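Local coordinates for protein Fe(2+) transporter FeoB (Legionella pneumophila, PDB 3IBY) that probably transports ferrous iron across the bacterial inner membrane in a GTP-driven uptake system, this chain being its cytosolic part with the GTPase and GDI domains, at residues Val90-Arg98 / Ile122-Ile130. Residues are numbered along the deposited sequence; the frame is centred on the assembly and turned at random.
Sequences VIDACHLER and IAEHRGISI
Ala93 and Cys94, in the turn that joins strand 86-92 to helix 96-106 of the P-loop GTPase domain, pack against the end of helix 120-125 and the strand that follows it. The tight part is apolar. Ala93 CB meets two methyls, Ala123 CB at 3.7 Å and Ile130 CD1 at 3.6 Å, which approach from roughly perpendicular directions, and Leu96 touches the same Ile130 methyl more loosely. Ile128 adds its own tip, CD1 lying 3.7 Å from Cys94 CA. Ala123 points at the turn from the helix; a Schellman motif with Gly127 at C-prime then reverses the chain and brings Ile128 and Ile130 to the same turn. Gln254 of the C-terminal strand 254-255 also touches Leu96, Ile128 and Ile130.

The turn itself is held by Asp92: its OD1 accepts from Cys94 N in an Asx turn (2.9 Å), the donor standing above the carboxylate plane, while OD2 takes a weak bond from His95 ND1. Toward solvent the fit slackens. The extended side chain of Arg126 runs along the solvent side of the turn, NH1 lying 3.7 Å from Cys94 CB and, more loosely, 4.2 Å from His95 CE1, with ring and guanidinium planes 76° apart. Cys94 SG, beside its own backbone N and anti to the carbonyl carbon (chi1 -56°), bridges the two parts: it lies over one face of that guanidinium, yet packs closely on the helix, 3.8 Å from Ile122 CB and 3.5 Å from Ala123 N.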
loop_
_atom_site.group_PDB
_atom_site.type_symbol
_atom_site.label_atom_id
_atom_site.label_comp_id
_atom_site.label_asym_id
_atom_site.label_seq_id
_atom_site.Cartn_x
_atom_site.Cartn_y
_atom_site.Cartn_z
ATOM N N VAL A 90 -6.957 -1.403 1.559
ATOM C CA VAL A 90 -8.338 -1.011 1.234
ATOM C C VAL A 90 -8.388 0.014 0.142
ATOM O O VAL A 90 -7.866 1.110 0.284
ATOM C CB VAL A 90 -9.080 -0.313 2.385
ATOM C CG1 VAL A 90 -10.583 -0.568 2.230
ATOM C CG2 VAL A 90 -8.593 -0.775 3.663
ATOM N N ILE A 91 -9.103 -0.343 -0.910
ATOM C CA ILE A 91 -9.278 0.494 -2.070
ATOM C C ILE A 91 -10.709 0.898 -2.169
ATOM O O ILE A 91 -11.590 0.097 -1.876
ATOM C CB ILE A 91 -8.948 -0.310 -3.302
ATOM C CG1 ILE A 91 -7.464 -0.587 -3.312
ATOM C CG2 ILE A 91 -9.319 0.427 -4.567
ATOM C CD1 ILE A 91 -7.005 -1.280 -4.523
ATOM N N ASP A 92 -10.936 2.129 -2.618
ATOM C CA ASP A 92 -12.273 2.638 -2.951
ATOM C C ASP A 92 -12.513 2.393 -4.438
ATOM O O ASP A 92 -11.867 3.005 -5.261
ATOM C CB ASP A 92 -12.385 4.146 -2.638
ATOM C CG ASP A 92 -13.800 4.718 -2.919
ATOM O OD1 ASP A 92 -14.595 3.987 -3.539
ATOM O OD2 ASP A 92 -14.131 5.883 -2.533
ATOM N N ALA A 93 -13.487 1.547 -4.777
ATOM C CA ALA A 93 -13.794 1.206 -6.197
ATOM C C ALA A 93 -14.063 2.424 -7.059
ATOM O O ALA A 93 -13.835 2.430 -8.261
ATOM C CB ALA A 93 -14.949 0.244 -6.274
ATOM N N CYS A 94 -14.508 3.481 -6.442
ATOM C CA CYS A 94 -14.875 4.642 -7.191
ATOM C C CYS A 94 -13.665 5.505 -7.560
ATOM O O CYS A 94 -13.807 6.497 -8.270
ATOM C CB CYS A 94 -15.852 5.501 -6.358
ATOM S SG CYS A 94 -17.356 4.652 -5.770
ATOM N N HIS A 95 -12.489 5.216 -7.025
ATOM C CA HIS A 95 -11.344 6.072 -7.320
ATOM C C HIS A 95 -10.168 5.183 -7.417
ATOM O O HIS A 95 -9.167 5.412 -6.733
ATOM C CB HIS A 95 -11.129 7.113 -6.223
ATOM C CG HIS A 95 -12.280 8.049 -6.067
ATOM N ND1 HIS A 95 -13.120 8.008 -4.979
ATOM C CD2 HIS A 95 -12.776 9.004 -6.890
ATOM C CE1 HIS A 95 -14.045 8.943 -5.105
ATOM N NE2 HIS A 95 -13.862 9.558 -6.256
ATOM N N LEU A 96 -10.318 4.162 -8.259
ATOM C CA LEU A 96 -9.363 3.096 -8.433
ATOM C C LEU A 96 -8.019 3.641 -8.842
ATOM O O LEU A 96 -7.022 3.370 -8.201
ATOM C CB LEU A 96 -9.883 2.122 -9.489
ATOM C CG LEU A 96 -9.167 0.782 -9.582
ATOM C CD1 LEU A 96 -9.300 0.025 -8.240
ATOM C CD2 LEU A 96 -9.675 -0.023 -10.797
ATOM N N GLU A 97 -7.978 4.446 -9.878
ATOM C CA GLU A 97 -6.707 4.881 -10.401
ATOM C C GLU A 97 -5.867 5.646 -9.374
ATOM O O GLU A 97 -4.624 5.435 -9.290
ATOM C CB GLU A 97 -6.903 5.724 -11.639
ATOM C CG GLU A 97 -5.609 5.967 -12.367
ATOM C CD GLU A 97 -5.820 6.497 -13.775
ATOM O OE1 GLU A 97 -4.811 6.775 -14.455
ATOM O OE2 GLU A 97 -6.983 6.643 -14.186
ATOM N N ARG A 98 -6.510 6.518 -8.591
ATOM C CA ARG A 98 -5.762 7.244 -7.553
ATOM C C ARG A 98 -5.305 6.239 -6.501
ATOM O O ARG A 98 -4.127 6.214 -6.114
ATOM C CB ARG A 98 -6.572 8.363 -6.913
ATOM C CG ARG A 98 -5.933 8.944 -5.666
ATOM C CD ARG A 98 -6.601 10.270 -5.131
ATOM N NE ARG A 98 -6.387 10.352 -3.672
ATOM C CZ ARG A 98 -5.956 11.406 -2.964
ATOM N NH1 ARG A 98 -5.746 12.597 -3.498
ATOM N NH2 ARG A 98 -5.779 11.257 -1.659
ATOM N N ILE A 122 -21.540 1.759 -4.257
ATOM C CA ILE A 122 -21.486 3.144 -4.755
ATOM C C ILE A 122 -20.905 3.126 -6.149
ATOM O O ILE A 122 -21.356 3.846 -7.018
ATOM C CB ILE A 122 -20.645 4.100 -3.889
ATOM C CG1 ILE A 122 -21.004 3.982 -2.400
ATOM C CG2 ILE A 122 -20.837 5.545 -4.388
ATOM C CD1 ILE A 122 -22.401 4.369 -2.039
ATOM N N ALA A 123 -19.876 2.308 -6.331
ATOM C CA ALA A 123 -19.302 2.009 -7.644
ATOM C C ALA A 123 -20.353 1.675 -8.672
ATOM O O ALA A 123 -20.319 2.207 -9.770
ATOM C CB ALA A 123 -18.356 0.831 -7.536
ATOM N N GLU A 124 -21.260 0.760 -8.321
ATOM C CA GLU A 124 -22.321 0.321 -9.230
ATOM C C GLU A 124 -23.356 1.417 -9.523
ATOM O O GLU A 124 -23.794 1.567 -10.682
ATOM C CB GLU A 124 -23.056 -0.897 -8.664
ATOM C CG GLU A 124 -24.093 -1.479 -9.703
ATOM C CD GLU A 124 -25.066 -2.505 -9.106
ATOM O OE1 GLU A 124 -25.370 -2.441 -7.898
ATOM O OE2 GLU A 124 -25.535 -3.382 -9.853
ATOM N N HIS A 125 -23.775 2.118 -8.459
ATOM C CA HIS A 125 -24.681 3.264 -8.543
ATOM C C HIS A 125 -24.142 4.323 -9.479
ATOM O O HIS A 125 -24.903 4.965 -10.186
ATOM C CB HIS A 125 -24.858 3.882 -7.160
ATOM C CG HIS A 125 -25.671 5.138 -7.149
ATOM N ND1 HIS A 125 -27.043 5.143 -7.302
ATOM C CD2 HIS A 125 -25.305 6.431 -6.987
ATOM C CE1 HIS A 125 -27.482 6.387 -7.240
ATOM N NE2 HIS A 125 -26.447 7.185 -7.038
ATOM N N ARG A 126 -22.825 4.513 -9.495
ATOM C CA ARG A 126 -22.205 5.497 -10.418
ATOM C C ARG A 126 -21.890 4.938 -11.814
ATOM O O ARG A 126 -21.256 5.607 -12.634
ATOM C CB ARG A 126 -20.948 6.090 -9.778
ATOM C CG ARG A 126 -21.260 6.805 -8.480
ATOM C CD ARG A 126 -20.001 7.283 -7.908
ATOM N NE ARG A 126 -20.179 7.926 -6.627
ATOM C CZ ARG A 126 -19.195 8.519 -5.960
ATOM N NH1 ARG A 126 -17.957 8.543 -6.456
ATOM N NH2 ARG A 126 -19.440 9.075 -4.782
ATOM N N GLY A 127 -22.376 3.725 -12.079
ATOM C CA GLY A 127 -22.133 3.025 -13.330
ATOM C C GLY A 127 -20.675 2.678 -13.542
ATOM O O GLY A 127 -20.213 2.704 -14.673
ATOM N N ILE A 128 -19.949 2.382 -12.466
ATOM C CA ILE A 128 -18.553 1.942 -12.558
ATOM C C ILE A 128 -18.514 0.418 -12.453
ATOM O O ILE A 128 -19.022 -0.183 -11.496
ATOM C CB ILE A 128 -17.620 2.555 -11.461
ATOM C CG1 ILE A 128 -17.649 4.100 -11.491
ATOM C CG2 ILE A 128 -16.198 2.094 -11.680
ATOM C CD1 ILE A 128 -17.075 4.832 -10.219
ATOM N N SER A 129 -17.911 -0.188 -13.456
ATOM C CA SER A 129 -17.824 -1.631 -13.537
ATOM C C SER A 129 -16.370 -2.002 -13.466
ATOM O O SER A 129 -15.559 -1.452 -14.219
ATOM C CB SER A 129 -18.408 -2.127 -14.864
ATOM O OG SER A 129 -19.436 -3.051 -14.584
ATOM N N ILE A 130 -16.027 -2.910 -12.562
ATOM C CA ILE A 130 -14.649 -3.345 -12.408
ATOM C C ILE A 130 -14.623 -4.857 -12.598
ATOM O O ILE A 130 -15.394 -5.589 -11.966
ATOM C CB ILE A 130 -14.053 -2.935 -11.033
ATOM C CG1 ILE A 130 -13.902 -1.410 -10.952
ATOM C CG2 ILE A 130 -12.687 -3.545 -10.820
ATOM C CD1 ILE A 130 -13.819 -0.889 -9.551
#